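Local coordinates for aminotransferase class-III (Sphaerobacter thermophilus DSM 20745, PDB 6K8H), which belongs to the class-III aminotransferases, the family of the omega-transaminases, and holds (5-hydroxy-4,6-dimethylpyridin-3-yl)methyl dihydrogen phosphate in its pocket, at residues D21-A26 with A42-Y47; L373-L378 with A416-L421; A130-I135 with G156-A161. One frame throughout, in Å; residues are numbered along the deposited sequence.

The three contacts follow the chain in the order interaction 1, interaction 3, interaction 2. Interaction 1 docks helix 18-29 on the loop that leads into strand 48-52, at the outside of the chain, and its centre is about 26 Å from that of interaction 2 and about 31 Å from that of interaction 3. Interaction 3 packs helix 127-142 against residues 156-161, close to the ligand pocket; interaction 2 joins two strands of a three-stranded antiparallel sheet, about 25 Å away between centres and across the middle of the chain. None of the three touches another. Interactions 1 and 3 both reach the second subunit, so both lie where the two subunits of the dimer meet.

Interaction 1: D21-A26 with A42-Y47; sequences DLFERA and APYPPY
Leu-22 and Ala-26, one helical turn apart, both meet the side chain of Tyr-47, and the helix's own backbone bond, from N of Ala-26 to O of Leu-22 over 2.8 Å, sets their spacing. The arrangement is a helix docked on a proline-rich loop, with helix 18-29 resting on the segment that runs into strand 48-52 in the N-terminal part of this class-III aminotransferase. Across the contact, aromatic rings meet aliphatic carbons. CB of Leu-22 stands over the centre of the Tyr-47 ring, 3.8 Å from its centroid and only 1° off the normal, while CD1 of Leu-22 reaches back to CB of Tyr-47 at 3.6 Å. OH of Tyr-47 comes to the edge of the Phe-23 ring, near its plane.

Phe-23 makes the second half of the contact. With CG anti to the backbone N (chi1 -179°), its ring swings out from the helix to the loop, where CB of Tyr-44 sits over one face, displaced toward the rim, 3.6 Å from the ring centroid. The Tyr-44 ring itself turns away: its plane is inclined only 27° to that of Phe-23, but the two are slid apart and barely overlap. The loop reaches this pose just after a cis peptide bond before Pro-43, and the hydroxyl of Tyr-44 is hydrogen-bonded to the backbone O of Tyr-12.

The helix also faces the second subunit. Arg-25 forms salt bridges with Glu-102 and Glu-109 of that chain, and Tyr-47 packs on its Pro-100. OH of Tyr-47 lies 3.6 Å from CB of Ala-26 and 3.8 Å from CA of Phe-23.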
loop_
_atom_site.group_PDB
_atom_site.type_symbol
_atom_site.label_atom_id
_atom_site.label_comp_id
_atom_site.label_asym_id
_atom_site.label_seq_id
_atom_site.Cartn_x
_atom_site.Cartn_y
_atom_site.Cartn_z
ATOM N N ASP B 21 -25.898 14.447 -4.850
ATOM C CA ASP B 21 -26.530 13.380 -4.073
ATOM C C ASP B 21 -25.488 12.407 -3.540
ATOM O O ASP B 21 -25.539 11.983 -2.374
ATOM C CB ASP B 21 -27.531 12.615 -4.940
ATOM C CG ASP B 21 -28.781 13.422 -5.283
ATOM O OD1 ASP B 21 -28.990 14.522 -4.726
ATOM O OD2 ASP B 21 -29.564 12.931 -6.126
ATOM N N LEU B 22 -24.548 12.021 -4.404
ATOM C CA LEU B 22 -23.479 11.129 -3.987
ATOM C C LEU B 22 -22.660 11.749 -2.871
ATOM O O LEU B 22 -22.309 11.065 -1.914
ATOM C CB LEU B 22 -22.588 10.774 -5.180
ATOM C CG LEU B 22 -23.237 9.826 -6.187
ATOM C CD1 LEU B 22 -22.468 9.834 -7.498
ATOM C CD2 LEU B 22 -23.320 8.438 -5.599
ATOM N N PHE B 23 -22.335 13.042 -2.977
ATOM C CA PHE B 23 -21.568 13.699 -1.919
ATOM C C PHE B 23 -22.327 13.698 -0.601
ATOM O O PHE B 23 -21.730 13.532 0.473
ATOM C CB PHE B 23 -21.238 15.131 -2.327
ATOM C CG PHE B 23 -20.419 15.883 -1.315
ATOM C CD1 PHE B 23 -19.101 15.515 -1.053
ATOM C CD2 PHE B 23 -20.950 16.985 -0.657
ATOM C CE1 PHE B 23 -18.339 16.218 -0.135
ATOM C CE2 PHE B 23 -20.195 17.691 0.258
ATOM C CZ PHE B 23 -18.886 17.309 0.522
ATOM N N GLU B 24 -23.642 13.928 -0.661
ATOM C CA GLU B 24 -24.446 13.904 0.557
ATOM C C GLU B 24 -24.405 12.538 1.224
ATOM O O GLU B 24 -24.334 12.443 2.456
ATOM C CB GLU B 24 -25.889 14.295 0.244
ATOM C CG GLU B 24 -26.758 14.344 1.477
ATOM C CD GLU B 24 -28.180 14.761 1.166
ATOM O OE1 GLU B 24 -28.725 14.339 0.116
ATOM O OE2 GLU B 24 -28.755 15.523 1.973
ATOM N N ARG B 25 -24.474 11.468 0.427
ATOM C CA ARG B 25 -24.291 10.122 0.976
ATOM C C ARG B 25 -22.875 9.940 1.526
ATOM O O ARG B 25 -22.675 9.423 2.634
ATOM C CB ARG B 25 -24.567 9.074 -0.106
ATOM C CG ARG B 25 -26.015 8.763 -0.370
ATOM C CD ARG B 25 -26.126 7.834 -1.577
ATOM N NE ARG B 25 -25.474 6.547 -1.319
ATOM C CZ ARG B 25 -25.205 5.642 -2.255
ATOM N NH1 ARG B 25 -25.517 5.870 -3.524
ATOM N NH2 ARG B 25 -24.621 4.506 -1.924
ATOM N N ALA B 26 -21.876 10.370 0.755
ATOM C CA ALA B 26 -20.486 10.106 1.101
ATOM C C ALA B 26 -20.114 10.734 2.434
ATOM O O ALA B 26 -19.418 10.115 3.250
ATOM C CB ALA B 26 -19.570 10.622 -0.008
ATOM N N ALA B 42 -13.795 21.678 -4.079
ATOM C CA ALA B 42 -14.890 22.322 -3.368
ATOM C C ALA B 42 -15.924 22.889 -4.340
ATOM O O ALA B 42 -15.578 23.323 -5.446
ATOM C CB ALA B 42 -14.361 23.448 -2.486
ATOM N N PRO B 43 -17.210 22.917 -3.953
ATOM C CA PRO B 43 -17.785 22.387 -2.705
ATOM C C PRO B 43 -17.795 20.855 -2.634
ATOM O O PRO B 43 -17.774 20.284 -1.548
ATOM C CB PRO B 43 -19.228 22.920 -2.710
ATOM C CG PRO B 43 -19.348 23.819 -3.864
ATOM C CD PRO B 43 -18.223 23.561 -4.805
ATOM N N TYR B 44 -17.865 20.198 -3.787
ATOM C CA TYR B 44 -17.806 18.745 -3.863
ATOM C C TYR B 44 -17.277 18.374 -5.228
ATOM O O TYR B 44 -17.448 19.142 -6.186
ATOM C CB TYR B 44 -19.173 18.092 -3.626
ATOM C CG TYR B 44 -20.270 18.603 -4.516
ATOM C CD1 TYR B 44 -20.471 18.073 -5.791
ATOM C CD2 TYR B 44 -21.127 19.605 -4.079
ATOM C CE1 TYR B 44 -21.501 18.543 -6.600
ATOM C CE2 TYR B 44 -22.147 20.082 -4.886
ATOM C CZ TYR B 44 -22.335 19.547 -6.136
ATOM O OH TYR B 44 -23.361 20.012 -6.926
ATOM N N PRO B 45 -16.616 17.230 -5.367
ATOM C CA PRO B 45 -16.022 16.874 -6.651
ATOM C C PRO B 45 -17.047 16.223 -7.563
ATOM O O PRO B 45 -18.109 15.776 -7.104
ATOM C CB PRO B 45 -14.911 15.889 -6.259
ATOM C CG PRO B 45 -15.450 15.216 -5.029
ATOM C CD PRO B 45 -16.291 16.244 -4.312
ATOM N N PRO B 46 -16.769 16.137 -8.860
ATOM C CA PRO B 46 -17.598 15.294 -9.723
ATOM C C PRO B 46 -17.285 13.827 -9.447
ATOM O O PRO B 46 -16.200 13.483 -8.976
ATOM C CB PRO B 46 -17.164 15.720 -11.125
ATOM C CG PRO B 46 -15.676 15.996 -10.937
ATOM C CD PRO B 46 -15.571 16.628 -9.563
ATOM N N TYR B 47 -18.236 12.950 -9.770
ATOM C CA TYR B 47 -18.075 11.513 -9.552
ATOM C C TYR B 47 -17.948 10.806 -10.891
ATOM O O TYR B 47 -18.728 11.066 -11.809
ATOM C CB TYR B 47 -19.252 10.938 -8.749
ATOM C CG TYR B 47 -19.081 11.174 -7.263
ATOM C CD1 TYR B 47 -19.216 12.452 -6.729
ATOM C CD2 TYR B 47 -18.722 10.138 -6.410
ATOM C CE1 TYR B 47 -19.020 12.694 -5.371
ATOM C CE2 TYR B 47 -18.537 10.364 -5.060
ATOM C CZ TYR B 47 -18.684 11.638 -4.546
ATOM O OH TYR B 47 -18.482 11.852 -3.197
#

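Interaction 2: L373-L378 with A416-L421; sequences LFHIHL and ALFGCL
Phe-374 has its CG set between the backbone N and the carbonyl carbon (chi1 65°), which lays the ring over the backbone of Gly-419; His-375, with CG anti to N (chi1 -156°), brings its imidazole to CB of Phe-418 on the other face of the sheet. CA of Gly-419 sits 4.0 Å from the centroid of the Phe-374 ring, a close fit made possible because residue 419 carries no side chain. On the His-375 side, CB of Phe-418 is over the imidazole at 4.2 Å from its centroid, and CE1 of His-377 lies above the opposite face, so an atom stands over each face, both toward the rim. Leu-373 CD2 extends this layer to CB of Cys-420 at 3.8 Å.

Between these two layers of side chains, Phe-374 and Gly-419 exchange two nearly straight backbone bonds, and N of Ile-376 donates to O of Leu-417 over 3.0 Å. Past that point a water bridges strand 373-377 and the loop before strand 418-420, donating to O of Ile-376 at 2.6 Å and to O of Ala-416. The same Ile-376 O accepts ND1 of His-375 at 3.1 Å from above its carbonyl plane.

Phe-418 touches Arg-226 of the ligand pocket, while Phe-374 meets Phe-433 edge-to-face and packs on helix 337-361. The whole is the antiparallel pairing of middle strand 373-377 with outer strand 418-420 in the small C-terminal sheet of a fold type I aminotransferase.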
loop_
_atom_site.group_PDB
_atom_site.type_symbol
_atom_site.label_atom_id
_atom_site.label_comp_id
_atom_site.label_asym_id
_atom_site.label_seq_id
_atom_site.Cartn_x
_atom_site.Cartn_y
_atom_site.Cartn_z
ATOM N N LEU B 373 4.224 13.448 -20.846
ATOM C CA LEU B 373 3.901 14.268 -19.687
ATOM C C LEU B 373 4.107 15.737 -20.029
ATOM O O LEU B 373 5.089 16.093 -20.690
ATOM C CB LEU B 373 4.787 13.894 -18.491
ATOM C CG LEU B 373 4.710 12.456 -17.972
ATOM C CD1 LEU B 373 5.843 12.195 -16.992
ATOM C CD2 LEU B 373 3.380 12.228 -17.300
ATOM N N PHE B 374 3.203 16.595 -19.560
ATOM C CA PHE B 374 3.333 18.024 -19.830
ATOM C C PHE B 374 2.761 18.828 -18.667
ATOM O O PHE B 374 1.925 18.345 -17.896
ATOM C CB PHE B 374 2.650 18.406 -21.152
ATOM C CG PHE B 374 1.157 18.221 -21.142
ATOM C CD1 PHE B 374 0.325 19.237 -20.703
ATOM C CD2 PHE B 374 0.587 17.038 -21.579
ATOM C CE1 PHE B 374 -1.040 19.075 -20.684
ATOM C CE2 PHE B 374 -0.773 16.868 -21.569
ATOM C CZ PHE B 374 -1.591 17.881 -21.123
ATOM N N HIS B 375 3.210 20.077 -18.569
ATOM C CA HIS B 375 2.784 21.006 -17.518
ATOM C C HIS B 375 2.687 22.397 -18.136
ATOM O O HIS B 375 3.690 22.918 -18.644
ATOM C CB HIS B 375 3.780 21.001 -16.345
ATOM C CG HIS B 375 3.201 21.447 -15.032
ATOM N ND1 HIS B 375 2.363 22.537 -14.913
ATOM C CD2 HIS B 375 3.356 20.956 -13.779
ATOM C CE1 HIS B 375 2.023 22.697 -13.646
ATOM N NE2 HIS B 375 2.603 21.744 -12.936
ATOM N N ILE B 376 1.476 22.983 -18.121
ATOM C CA ILE B 376 1.260 24.356 -18.578
ATOM C C ILE B 376 1.525 25.310 -17.420
ATOM O O ILE B 376 1.137 25.047 -16.278
ATOM C CB ILE B 376 -0.163 24.549 -19.130
ATOM C CG1 ILE B 376 -0.519 23.443 -20.129
ATOM C CG2 ILE B 376 -0.289 25.918 -19.785
ATOM C CD1 ILE B 376 -1.970 23.515 -20.615
ATOM N N HIS B 377 2.200 26.413 -17.709
ATOM C CA HIS B 377 2.511 27.444 -16.734
ATOM C C HIS B 377 2.044 28.779 -17.279
ATOM O O HIS B 377 2.322 29.101 -18.440
ATOM C CB HIS B 377 4.013 27.492 -16.477
ATOM C CG HIS B 377 4.605 26.165 -16.115
ATOM N ND1 HIS B 377 4.496 25.622 -14.853
ATOM C CD2 HIS B 377 5.320 25.279 -16.848
ATOM C CE1 HIS B 377 5.125 24.459 -14.820
ATOM N NE2 HIS B 377 5.626 24.223 -16.020
ATOM N N LEU B 378 1.355 29.558 -16.445
ATOM C CA LEU B 378 0.854 30.873 -16.850
ATOM C C LEU B 378 1.743 31.996 -16.328
ATOM O O LEU B 378 1.275 33.058 -15.900
ATOM C CB LEU B 378 -0.597 31.047 -16.415
ATOM C CG LEU B 378 -1.452 29.934 -17.031
ATOM C CD1 LEU B 378 -2.929 30.177 -16.799
ATOM C CD2 LEU B 378 -1.173 29.782 -18.527
ATOM N N ALA B 416 -3.391 21.883 -11.428
ATOM C CA ALA B 416 -2.165 22.607 -11.732
ATOM C C ALA B 416 -1.941 22.773 -13.230
ATOM O O ALA B 416 -1.027 23.505 -13.622
ATOM C CB ALA B 416 -0.953 21.892 -11.103
ATOM N N LEU B 417 -2.793 22.161 -14.064
ATOM C CA LEU B 417 -2.586 22.045 -15.509
ATOM C C LEU B 417 -1.379 21.157 -15.815
ATOM O O LEU B 417 -0.692 21.333 -16.826
ATOM C CB LEU B 417 -2.472 23.418 -16.202
ATOM C CG LEU B 417 -3.579 24.424 -15.862
ATOM C CD1 LEU B 417 -3.443 25.699 -16.674
ATOM C CD2 LEU B 417 -4.985 23.834 -16.035
ATOM N N PHE B 418 -1.230 20.144 -14.965
ATOM C CA PHE B 418 -0.276 19.041 -15.205
ATOM C C PHE B 418 -1.120 17.963 -15.889
ATOM O O PHE B 418 -2.203 17.663 -15.396
ATOM C CB PHE B 418 0.290 18.492 -13.899
ATOM C CG PHE B 418 0.947 17.147 -14.061
ATOM C CD1 PHE B 418 2.127 17.020 -14.771
ATOM C CD2 PHE B 418 0.374 16.005 -13.523
ATOM C CE1 PHE B 418 2.734 15.785 -14.919
ATOM C CE2 PHE B 418 0.981 14.770 -13.678
ATOM C CZ PHE B 418 2.158 14.662 -14.378
ATOM N N GLY B 419 -0.638 17.415 -16.997
ATOM C CA GLY B 419 -1.416 16.430 -17.715
ATOM C C GLY B 419 -0.551 15.371 -18.367
ATOM O O GLY B 419 0.679 15.481 -18.440
ATOM N N CYS B 420 -1.220 14.313 -18.814
ATOM C CA CYS B 420 -0.551 13.173 -19.427
ATOM C C CYS B 420 -1.398 12.642 -20.577
ATOM O O CYS B 420 -2.632 12.693 -20.555
ATOM C CB CYS B 420 -0.234 12.068 -18.409
ATOM S SG CYS B 420 -1.691 11.353 -17.608
ATOM N N LEU B 421 -0.720 12.126 -21.589
ATOM C CA LEU B 421 -1.416 11.441 -22.669
ATOM C C LEU B 421 -1.639 9.958 -22.359
ATOM O O LEU B 421 -0.976 9.357 -21.514
ATOM C CB LEU B 421 -0.634 11.574 -23.975
ATOM C CG LEU B 421 -0.065 12.936 -24.342
ATOM C CD1 LEU B 421 0.791 12.819 -25.603
ATOM C CD2 LEU B 421 -1.203 13.917 -24.565
HETATM O O HOH W 1 -0.539 26.169 -14.623
#

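Interaction 3: A130-I135 with G156-A161; sequences AVMMAI and GSYDFA
Met-132 lies across the ring of Tyr-158, the two side chains meeting at about a right angle. Its CG stands over the centre of the ring, 3.5 Å from the centroid and 8° off the normal, and SD follows at 4.1 Å from the same centroid in an oblique Met-aromatic contact. Because CG of Met-132 is anti to the backbone N (chi1 173°), the extended first part of the side chain can run over the ring before bending at the sulfur. Ile-135, one turn further along the helix, comes from another direction: its CD1 sits at the ring edge, in plane, 3.7 Å from CE2 of Tyr-158. The face of the ring remote from Met-132 is backed by the tyrosine's own chain, where N of Phe-160 lies above the centre.

A smaller cluster completes the shell. CB of Ala-161 rests against two helix side chains, 3.7 Å from CG1 of Val-131 and 4.1 Å from CD1 of Ile-135. The turn that presents Tyr-158 and Ala-161 together is closed by a weak bond from N of Ala-161 to O of Tyr-158, and it follows Gly-156, whose positive phi of 105° belongs to a backbone shape that calls for glycine.

Further out, the hydroxyl of Tyr-158 is hydrogen-bonded to Asp-159 of the second subunit, and the reciprocal bond links Asp-159 to Tyr-158 of that chain. Asp-159 also forms a salt bridge with Arg-139 of the second subunit.

The side chain of Val-131 also comes within about 4 Å of the bound (5-hydroxy-4,6-dimethylpyridin-3-yl)methyl dihydrogen phosphate, a turn beyond Gly-127 and Thr-128 of the same pocket. Such a helix, entering from the ligand site and running out to the dimer interface, belongs to the large domain of fold type I aminotransferases.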
loop_
_atom_site.group_PDB
_atom_site.type_symbol
_atom_site.label_atom_id
_atom_site.label_comp_id
_atom_site.label_asym_id
_atom_site.label_seq_id
_atom_site.Cartn_x
_atom_site.Cartn_y
_atom_site.Cartn_z
ATOM N N ALA B 130 6.523 1.401 -2.023
ATOM C CA ALA B 130 7.797 1.252 -2.720
ATOM C C ALA B 130 8.836 2.224 -2.172
ATOM O O ALA B 130 9.974 1.837 -1.879
ATOM C CB ALA B 130 7.590 1.466 -4.220
ATOM N N VAL B 131 8.447 3.491 -2.007
ATOM C CA VAL B 131 9.360 4.499 -1.465
ATOM C C VAL B 131 9.771 4.133 -0.044
ATOM O O VAL B 131 10.949 4.236 0.330
ATOM C CB VAL B 131 8.703 5.894 -1.522
ATOM C CG1 VAL B 131 9.551 6.936 -0.790
ATOM C CG2 VAL B 131 8.477 6.314 -2.993
ATOM N N MET B 132 8.804 3.709 0.774
ATOM C CA MET B 132 9.127 3.315 2.139
ATOM C C MET B 132 10.136 2.174 2.151
ATOM O O MET B 132 11.129 2.218 2.880
ATOM C CB MET B 132 7.856 2.904 2.884
ATOM C CG MET B 132 8.144 2.318 4.256
ATOM S SD MET B 132 6.624 1.970 5.178
ATOM C CE MET B 132 6.199 0.326 4.591
ATOM N N MET B 133 9.910 1.149 1.326
ATOM C CA MET B 133 10.784 -0.018 1.371
ATOM C C MET B 133 12.150 0.295 0.784
ATOM O O MET B 133 13.141 -0.313 1.195
ATOM C CB MET B 133 10.147 -1.204 0.648
ATOM C CG MET B 133 8.908 -1.786 1.347
ATOM S SD MET B 133 9.040 -2.027 3.138
ATOM C CE MET B 133 10.494 -3.087 3.205
ATOM N N ALA B 134 12.234 1.258 -0.136
ATOM C CA ALA B 134 13.543 1.709 -0.610
ATOM C C ALA B 134 14.316 2.392 0.506
ATOM O O ALA B 134 15.509 2.122 0.713
ATOM C CB ALA B 134 13.378 2.669 -1.792
ATOM N N ILE B 135 13.638 3.262 1.254
ATOM C CA ILE B 135 14.274 3.916 2.396
ATOM C C ILE B 135 14.740 2.888 3.415
ATOM O O ILE B 135 15.860 2.973 3.947
ATOM C CB ILE B 135 13.307 4.936 3.022
ATOM C CG1 ILE B 135 13.227 6.167 2.113
ATOM C CG2 ILE B 135 13.746 5.278 4.459
ATOM C CD1 ILE B 135 11.986 7.020 2.329
ATOM N N GLY B 156 4.529 10.387 -1.577
ATOM C CA GLY B 156 3.547 9.545 -0.909
ATOM C C GLY B 156 3.372 9.921 0.546
ATOM O O GLY B 156 3.784 10.993 0.987
ATOM N N SER B 157 2.755 9.010 1.306
ATOM C CA SER B 157 2.314 9.299 2.670
ATOM C C SER B 157 3.229 8.727 3.764
ATOM O O SER B 157 2.896 8.831 4.951
ATOM C CB SER B 157 0.863 8.816 2.864
ATOM O OG SER B 157 0.708 7.471 2.487
ATOM N N TYR B 158 4.340 8.097 3.406
ATOM C CA TYR B 158 5.281 7.607 4.413
ATOM C C TYR B 158 5.928 8.768 5.168
ATOM O O TYR B 158 6.490 9.677 4.548
ATOM C CB TYR B 158 6.344 6.761 3.730
ATOM C CG TYR B 158 7.429 6.191 4.624
ATOM C CD1 TYR B 158 7.120 5.578 5.831
ATOM C CD2 TYR B 158 8.759 6.235 4.229
ATOM C CE1 TYR B 158 8.121 5.033 6.638
ATOM C CE2 TYR B 158 9.769 5.698 5.021
ATOM C CZ TYR B 158 9.445 5.106 6.229
ATOM O OH TYR B 158 10.439 4.564 7.015
ATOM N N ASP B 159 5.896 8.707 6.511
ATOM C CA ASP B 159 6.310 9.827 7.371
ATOM C C ASP B 159 7.595 10.518 6.906
ATOM O O ASP B 159 7.640 11.744 6.729
ATOM C CB ASP B 159 6.530 9.334 8.809
ATOM C CG ASP B 159 5.266 8.812 9.464
ATOM O OD1 ASP B 159 4.604 7.954 8.857
ATOM O OD2 ASP B 159 4.956 9.234 10.604
ATOM N N PHE B 160 8.662 9.739 6.736
ATOM C CA PHE B 160 9.964 10.321 6.428
ATOM C C PHE B 160 10.015 10.878 5.008
ATOM O O PHE B 160 10.673 11.897 4.770
ATOM C CB PHE B 160 11.056 9.267 6.664
ATOM C CG PHE B 160 11.096 8.762 8.078
ATOM C CD1 PHE B 160 11.733 9.490 9.070
ATOM C CD2 PHE B 160 10.469 7.582 8.425
ATOM C CE1 PHE B 160 11.756 9.039 10.378
ATOM C CE2 PHE B 160 10.487 7.127 9.729
ATOM C CZ PHE B 160 11.141 7.859 10.705
ATOM N N ALA B 161 9.306 10.247 4.062
ATOM C CA ALA B 161 9.334 10.684 2.671
ATOM C C ALA B 161 8.504 11.938 2.424
ATOM O O ALA B 161 8.736 12.637 1.431
ATOM C CB ALA B 161 8.842 9.555 1.764
#